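Local coordinates for periplasmic binding protein (Agrobacterium tumefaciens str. B6, PDB 5L9G) that binds the opine mannopine in the periplasm and probably delivers it to an ABC transporter for uptake, at residues R153-A165 and W327-D339. Numbering follows the deposited sequence.
Sequences RALWNQPIGMIEA and WAKHAKWASEAYD. With EDO (1,2-ethanediol), chain F.
The C-terminal helix 324-343 runs past the turn joining strand 153-156 to helix 162-169, and the backbones come closest where the CA atoms of Pro159 and Ser335 lie 6.3 Å apart. In this periplasmic binding protein, a two-lobed solute-binding protein, strand 153-156 lies in the mixed sheet parallel to 201-205 and 222-226, and its Trp156 touches bound mannopine; the contact illustrates how a turn beside a ligand pocket is gripped by a helix from far along the chain. Two aromatic side chains of the helix do most of the gripping. Tyr338, with CG anti to its own amide nitrogen (chi1 -167°), reaches back to the strand end, where its OH donates to Trp156 O at 2.7 Å in the carbonyl plane. That hydroxyl is packed round by Leu155 CB and by Met162 CG, the latter 3.4 Å from Tyr338 OH. Pro159 wedges between the two aromatics: its CB lies 3.8 Å from Trp327 CH2 and 3.9 Å from Tyr338 CD2. One face of Trp327 carries Ile160 CG1, a CH-pi contact 3.6 Å from the centroid of the six-membered ring of Trp327 and nearly on its normal. Ile163 is a knob in the hole formed by Trp327, Trp333, Ala334 and Tyr338, and helix 184-197 covers it through Ile191. Gly161 sits at the N-cap position of helix 162-169, and its N donates to Glu164 OE2, the N3 half of a capping box, steadying a carboxylate bent back at chi2 (96°). Tyr178 hydrogen-bonds the other oxygen, OE1, which also faces the indole edge: Trp327 NE1 donates to Glu164 OE1 at 2.8 Å, on the syn side but well out of the carboxylate plane, the acceptor almost exactly in the indole plane and the N-H...O angle only 149°.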
loop_
_atom_site.group_PDB
_atom_site.type_symbol
_atom_site.label_atom_id
_atom_site.label_comp_id
_atom_site.label_asym_id
_atom_site.label_seq_id
_atom_site.Cartn_x
_atom_site.Cartn_y
_atom_site.Cartn_z
ATOM N N ARG A 153 -8.183 5.333 -18.001
ATOM C CA ARG A 153 -7.597 4.547 -16.917
ATOM C C ARG A 153 -6.626 5.396 -16.087
ATOM O O ARG A 153 -5.980 6.298 -16.619
ATOM C CB ARG A 153 -6.787 3.377 -17.500
ATOM C CG ARG A 153 -7.622 2.101 -17.768
ATOM C CD ARG A 153 -8.116 2.015 -19.174
ATOM N NE ARG A 153 -8.792 0.738 -19.422
ATOM C CZ ARG A 153 -9.903 0.626 -20.138
ATOM N NH1 ARG A 153 -10.486 -0.556 -20.284
ATOM N NH2 ARG A 153 -10.459 1.702 -20.690
ATOM N N ALA A 154 -6.490 5.070 -14.788
ATOM C CA ALA A 154 -5.478 5.681 -13.946
ATOM C C ALA A 154 -4.749 4.576 -13.198
ATOM O O ALA A 154 -5.376 3.660 -12.661
ATOM C CB ALA A 154 -6.079 6.682 -12.985
ATOM N N LEU A 155 -3.415 4.630 -13.219
ATOM C CA LEU A 155 -2.568 3.638 -12.563
ATOM C C LEU A 155 -1.554 4.398 -11.729
ATOM O O LEU A 155 -1.341 5.583 -11.956
ATOM C CB LEU A 155 -1.810 2.787 -13.602
ATOM C CG LEU A 155 -2.549 1.633 -14.286
ATOM C CD1 LEU A 155 -3.530 2.143 -15.279
ATOM C CD2 LEU A 155 -1.547 0.750 -15.076
ATOM N N TRP A 156 -0.932 3.717 -10.762
ATOM C CA TRP A 156 0.067 4.318 -9.879
ATOM C C TRP A 156 1.339 4.656 -10.679
ATOM O O TRP A 156 1.644 3.986 -11.673
ATOM C CB TRP A 156 0.426 3.301 -8.783
ATOM C CG TRP A 156 1.155 3.854 -7.580
ATOM C CD1 TRP A 156 1.246 5.164 -7.186
ATOM C CD2 TRP A 156 1.855 3.088 -6.597
ATOM N NE1 TRP A 156 1.986 5.259 -6.028
ATOM C CE2 TRP A 156 2.344 3.994 -5.626
ATOM C CE3 TRP A 156 2.094 1.710 -6.422
ATOM C CZ2 TRP A 156 3.072 3.570 -4.507
ATOM C CZ3 TRP A 156 2.817 1.288 -5.317
ATOM C CH2 TRP A 156 3.322 2.214 -4.387
ATOM N N ASN A 157 2.107 5.670 -10.238
ATOM C CA ASN A 157 3.362 5.983 -10.924
ATOM C C ASN A 157 4.527 5.137 -10.356
ATOM O O ASN A 157 5.689 5.374 -10.703
ATOM C CB ASN A 157 3.684 7.499 -10.887
ATOM C CG ASN A 157 4.121 7.968 -9.535
ATOM O OD1 ASN A 157 3.750 7.379 -8.515
ATOM N ND2 ASN A 157 4.965 8.999 -9.504
ATOM N N GLN A 158 4.218 4.218 -9.419
ATOM C CA GLN A 158 5.198 3.273 -8.855
ATOM C C GLN A 158 4.719 1.851 -9.208
ATOM O O GLN A 158 3.512 1.669 -9.425
ATOM C CB GLN A 158 5.418 3.486 -7.362
ATOM C CG GLN A 158 6.068 4.833 -7.061
ATOM C CD GLN A 158 6.347 4.986 -5.602
ATOM O OE1 GLN A 158 5.770 5.838 -4.906
ATOM N NE2 GLN A 158 7.232 4.156 -5.110
ATOM N N PRO A 159 5.632 0.858 -9.328
ATOM C CA PRO A 159 5.237 -0.439 -9.923
ATOM C C PRO A 159 4.596 -1.512 -9.056
ATOM O O PRO A 159 4.026 -2.428 -9.649
ATOM C CB PRO A 159 6.562 -0.973 -10.494
ATOM C CG PRO A 159 7.594 -0.431 -9.602
ATOM C CD PRO A 159 7.110 0.953 -9.199
ATOM N N ILE A 160 4.715 -1.474 -7.715
ATOM C CA ILE A 160 4.127 -2.543 -6.869
ATOM C C ILE A 160 2.609 -2.642 -7.077
ATOM O O ILE A 160 1.888 -1.679 -6.859
ATOM C CB ILE A 160 4.536 -2.463 -5.372
ATOM C CG1 ILE A 160 6.084 -2.656 -5.242
ATOM C CG2 ILE A 160 3.774 -3.532 -4.549
ATOM C CD1 ILE A 160 6.691 -2.198 -3.899
ATOM N N GLY A 161 2.167 -3.806 -7.547
ATOM C CA GLY A 161 0.757 -4.059 -7.849
ATOM C C GLY A 161 0.427 -3.813 -9.310
ATOM O O GLY A 161 -0.499 -4.427 -9.842
ATOM N N MET A 162 1.204 -2.943 -9.989
ATOM C CA MET A 162 0.996 -2.592 -11.406
ATOM C C MET A 162 1.554 -3.650 -12.363
ATOM O O MET A 162 0.883 -3.998 -13.342
ATOM C CB MET A 162 1.561 -1.190 -11.722
ATOM C CG MET A 162 1.110 -0.101 -10.724
ATOM S SD MET A 162 -0.697 0.162 -10.752
ATOM C CE MET A 162 -1.117 -0.218 -9.084
ATOM N N ILE A 163 2.770 -4.169 -12.088
ATOM C CA ILE A 163 3.387 -5.234 -12.900
ATOM C C ILE A 163 2.514 -6.499 -12.801
ATOM O O ILE A 163 2.216 -7.130 -13.813
ATOM C CB ILE A 163 4.855 -5.534 -12.457
ATOM C CG1 ILE A 163 5.754 -4.252 -12.443
ATOM C CG2 ILE A 163 5.484 -6.678 -13.276
ATOM C CD1 ILE A 163 6.002 -3.525 -13.798
ATOM N N GLU A 164 2.110 -6.843 -11.569
ATOM C CA GLU A 164 1.274 -8.015 -11.287
ATOM C C GLU A 164 -0.088 -7.892 -11.954
ATOM O O GLU A 164 -0.614 -8.915 -12.420
ATOM C CB GLU A 164 1.114 -8.226 -9.778
ATOM C CG GLU A 164 2.410 -8.481 -9.021
ATOM C CD GLU A 164 3.017 -7.236 -8.384
ATOM O OE1 GLU A 164 3.590 -7.352 -7.278
ATOM O OE2 GLU A 164 2.943 -6.150 -8.998
ATOM N N ALA A 165 -0.654 -6.645 -12.021
ATOM C CA ALA A 165 -1.953 -6.372 -12.666
ATOM C C ALA A 165 -1.883 -6.803 -14.135
ATOM O O ALA A 165 -2.789 -7.468 -14.613
ATOM C CB ALA A 165 -2.304 -4.885 -12.563
ATOM N N TRP A 327 9.980 -8.715 -5.261
ATOM C CA TRP A 327 10.419 -7.330 -5.188
ATOM C C TRP A 327 11.854 -7.200 -4.664
ATOM O O TRP A 327 12.564 -6.296 -5.092
ATOM C CB TRP A 327 9.398 -6.497 -4.416
ATOM C CG TRP A 327 8.143 -6.378 -5.229
ATOM C CD1 TRP A 327 7.030 -7.164 -5.136
ATOM C CD2 TRP A 327 7.986 -5.595 -6.416
ATOM N NE1 TRP A 327 6.147 -6.851 -6.148
ATOM C CE2 TRP A 327 6.712 -5.892 -6.951
ATOM C CE3 TRP A 327 8.780 -4.622 -7.053
ATOM C CZ2 TRP A 327 6.233 -5.288 -8.117
ATOM C CZ3 TRP A 327 8.295 -4.014 -8.198
ATOM C CH2 TRP A 327 7.028 -4.331 -8.707
ATOM N N ALA A 328 12.317 -8.152 -3.847
ATOM C CA ALA A 328 13.706 -8.174 -3.365
ATOM C C ALA A 328 14.681 -8.372 -4.543
ATOM O O ALA A 328 15.779 -7.812 -4.564
ATOM C CB ALA A 328 13.884 -9.305 -2.356
ATOM N N LYS A 329 14.262 -9.160 -5.524
ATOM C CA LYS A 329 15.069 -9.527 -6.675
ATOM C C LYS A 329 14.903 -8.605 -7.897
ATOM O O LYS A 329 15.886 -8.339 -8.576
ATOM C CB LYS A 329 14.742 -10.997 -7.029
ATOM C CG LYS A 329 15.661 -11.686 -7.976
ATOM C CD LYS A 329 15.211 -13.137 -8.168
ATOM C CE LYS A 329 16.002 -13.803 -9.243
ATOM N NZ LYS A 329 15.565 -15.218 -9.447
ATOM N N HIS A 330 13.679 -8.125 -8.186
ATOM C CA HIS A 330 13.434 -7.389 -9.429
ATOM C C HIS A 330 12.974 -5.942 -9.307
ATOM O O HIS A 330 12.645 -5.349 -10.341
ATOM C CB HIS A 330 12.429 -8.175 -10.289
ATOM C CG HIS A 330 12.896 -9.557 -10.605
ATOM N ND1 HIS A 330 12.341 -10.661 -9.988
ATOM C CD2 HIS A 330 13.879 -9.969 -11.439
ATOM C CE1 HIS A 330 12.973 -11.709 -10.488
ATOM N NE2 HIS A 330 13.914 -11.345 -11.360
ATOM N N ALA A 331 13.002 -5.346 -8.092
ATOM C CA ALA A 331 12.581 -3.950 -7.896
ATOM C C ALA A 331 13.280 -2.951 -8.817
ATOM O O ALA A 331 12.602 -2.108 -9.400
ATOM C CB ALA A 331 12.737 -3.535 -6.450
ATOM N N LYS A 332 14.617 -3.058 -8.974
ATOM C CA LYS A 332 15.392 -2.167 -9.844
ATOM C C LYS A 332 14.940 -2.289 -11.303
ATOM O O LYS A 332 14.657 -1.265 -11.930
ATOM C CB LYS A 332 16.906 -2.418 -9.710
ATOM C CG LYS A 332 17.501 -1.946 -8.392
ATOM C CD LYS A 332 19.000 -2.243 -8.342
ATOM C CE LYS A 332 19.634 -1.780 -7.054
ATOM N NZ LYS A 332 21.077 -2.136 -6.996
ATOM N N TRP A 333 14.797 -3.539 -11.818
ATOM C CA TRP A 333 14.302 -3.799 -13.175
ATOM C C TRP A 333 12.904 -3.178 -13.318
ATOM O O TRP A 333 12.630 -2.490 -14.301
ATOM C CB TRP A 333 14.214 -5.325 -13.473
ATOM C CG TRP A 333 13.332 -5.638 -14.657
ATOM C CD1 TRP A 333 13.677 -5.542 -15.974
ATOM C CD2 TRP A 333 11.927 -5.939 -14.629
ATOM N NE1 TRP A 333 12.581 -5.783 -16.769
ATOM C CE2 TRP A 333 11.496 -6.041 -15.970
ATOM C CE3 TRP A 333 10.994 -6.180 -13.599
ATOM C CZ2 TRP A 333 10.174 -6.344 -16.307
ATOM C CZ3 TRP A 333 9.678 -6.431 -13.932
ATOM C CH2 TRP A 333 9.276 -6.512 -15.270
ATOM N N ALA A 334 12.011 -3.493 -12.363
ATOM C CA ALA A 334 10.621 -3.038 -12.362
ATOM C C ALA A 334 10.483 -1.519 -12.374
ATOM O O ALA A 334 9.735 -0.998 -13.200
ATOM C CB ALA A 334 9.863 -3.660 -11.208
ATOM N N SER A 335 11.270 -0.811 -11.543
ATOM C CA SER A 335 11.265 0.655 -11.477
ATOM C C SER A 335 11.625 1.283 -12.827
ATOM O O SER A 335 10.851 2.097 -13.331
ATOM C CB SER A 335 12.217 1.153 -10.391
ATOM O OG SER A 335 11.725 0.789 -9.113
ATOM N N GLU A 336 12.767 0.870 -13.427
ATOM C CA GLU A 336 13.234 1.373 -14.716
ATOM C C GLU A 336 12.271 1.051 -15.870
ATOM O O GLU A 336 11.936 1.952 -16.635
ATOM C CB GLU A 336 14.681 0.895 -15.014
ATOM C CG GLU A 336 15.190 1.254 -16.404
ATOM C CD GLU A 336 16.679 1.082 -16.616
ATOM O OE1 GLU A 336 17.088 0.045 -17.187
ATOM O OE2 GLU A 336 17.436 2.001 -16.231
ATOM N N ALA A 337 11.844 -0.224 -16.013
ATOM C CA ALA A 337 10.938 -0.618 -17.088
ATOM C C ALA A 337 9.577 0.104 -16.999
ATOM O O ALA A 337 9.045 0.548 -18.021
ATOM C CB ALA A 337 10.748 -2.125 -17.084
ATOM N N TYR A 338 9.034 0.252 -15.773
ATOM C CA TYR A 338 7.746 0.926 -15.574
ATOM C C TYR A 338 7.874 2.443 -15.818
ATOM O O TYR A 338 6.988 3.022 -16.443
ATOM C CB TYR A 338 7.160 0.584 -14.209
ATOM C CG TYR A 338 5.710 0.981 -14.019
ATOM C CD1 TYR A 338 4.719 0.520 -14.886
ATOM C CD2 TYR A 338 5.316 1.751 -12.929
ATOM C CE1 TYR A 338 3.377 0.855 -14.698
ATOM C CE2 TYR A 338 3.976 2.085 -12.724
ATOM C CZ TYR A 338 3.009 1.623 -13.605
ATOM O OH TYR A 338 1.687 1.928 -13.382
ATOM N N ASP A 339 9.026 3.052 -15.453
ATOM C CA ASP A 339 9.332 4.460 -15.758
ATOM C C ASP A 339 9.196 4.661 -17.278
ATOM O O ASP A 339 8.594 5.632 -17.709
ATOM C CB ASP A 339 10.782 4.839 -15.337
ATOM C CG ASP A 339 11.024 5.201 -13.878
ATOM O OD1 ASP A 339 10.028 5.323 -13.113
ATOM O OD2 ASP A 339 12.210 5.357 -13.495
HETATM C C1 EDO F . 18.775 -8.828 -6.444
HETATM O O1 EDO F . 18.431 -9.736 -5.395
HETATM C C2 EDO F . 18.645 -9.524 -7.828
HETATM O O2 EDO F . 18.922 -8.633 -8.901
#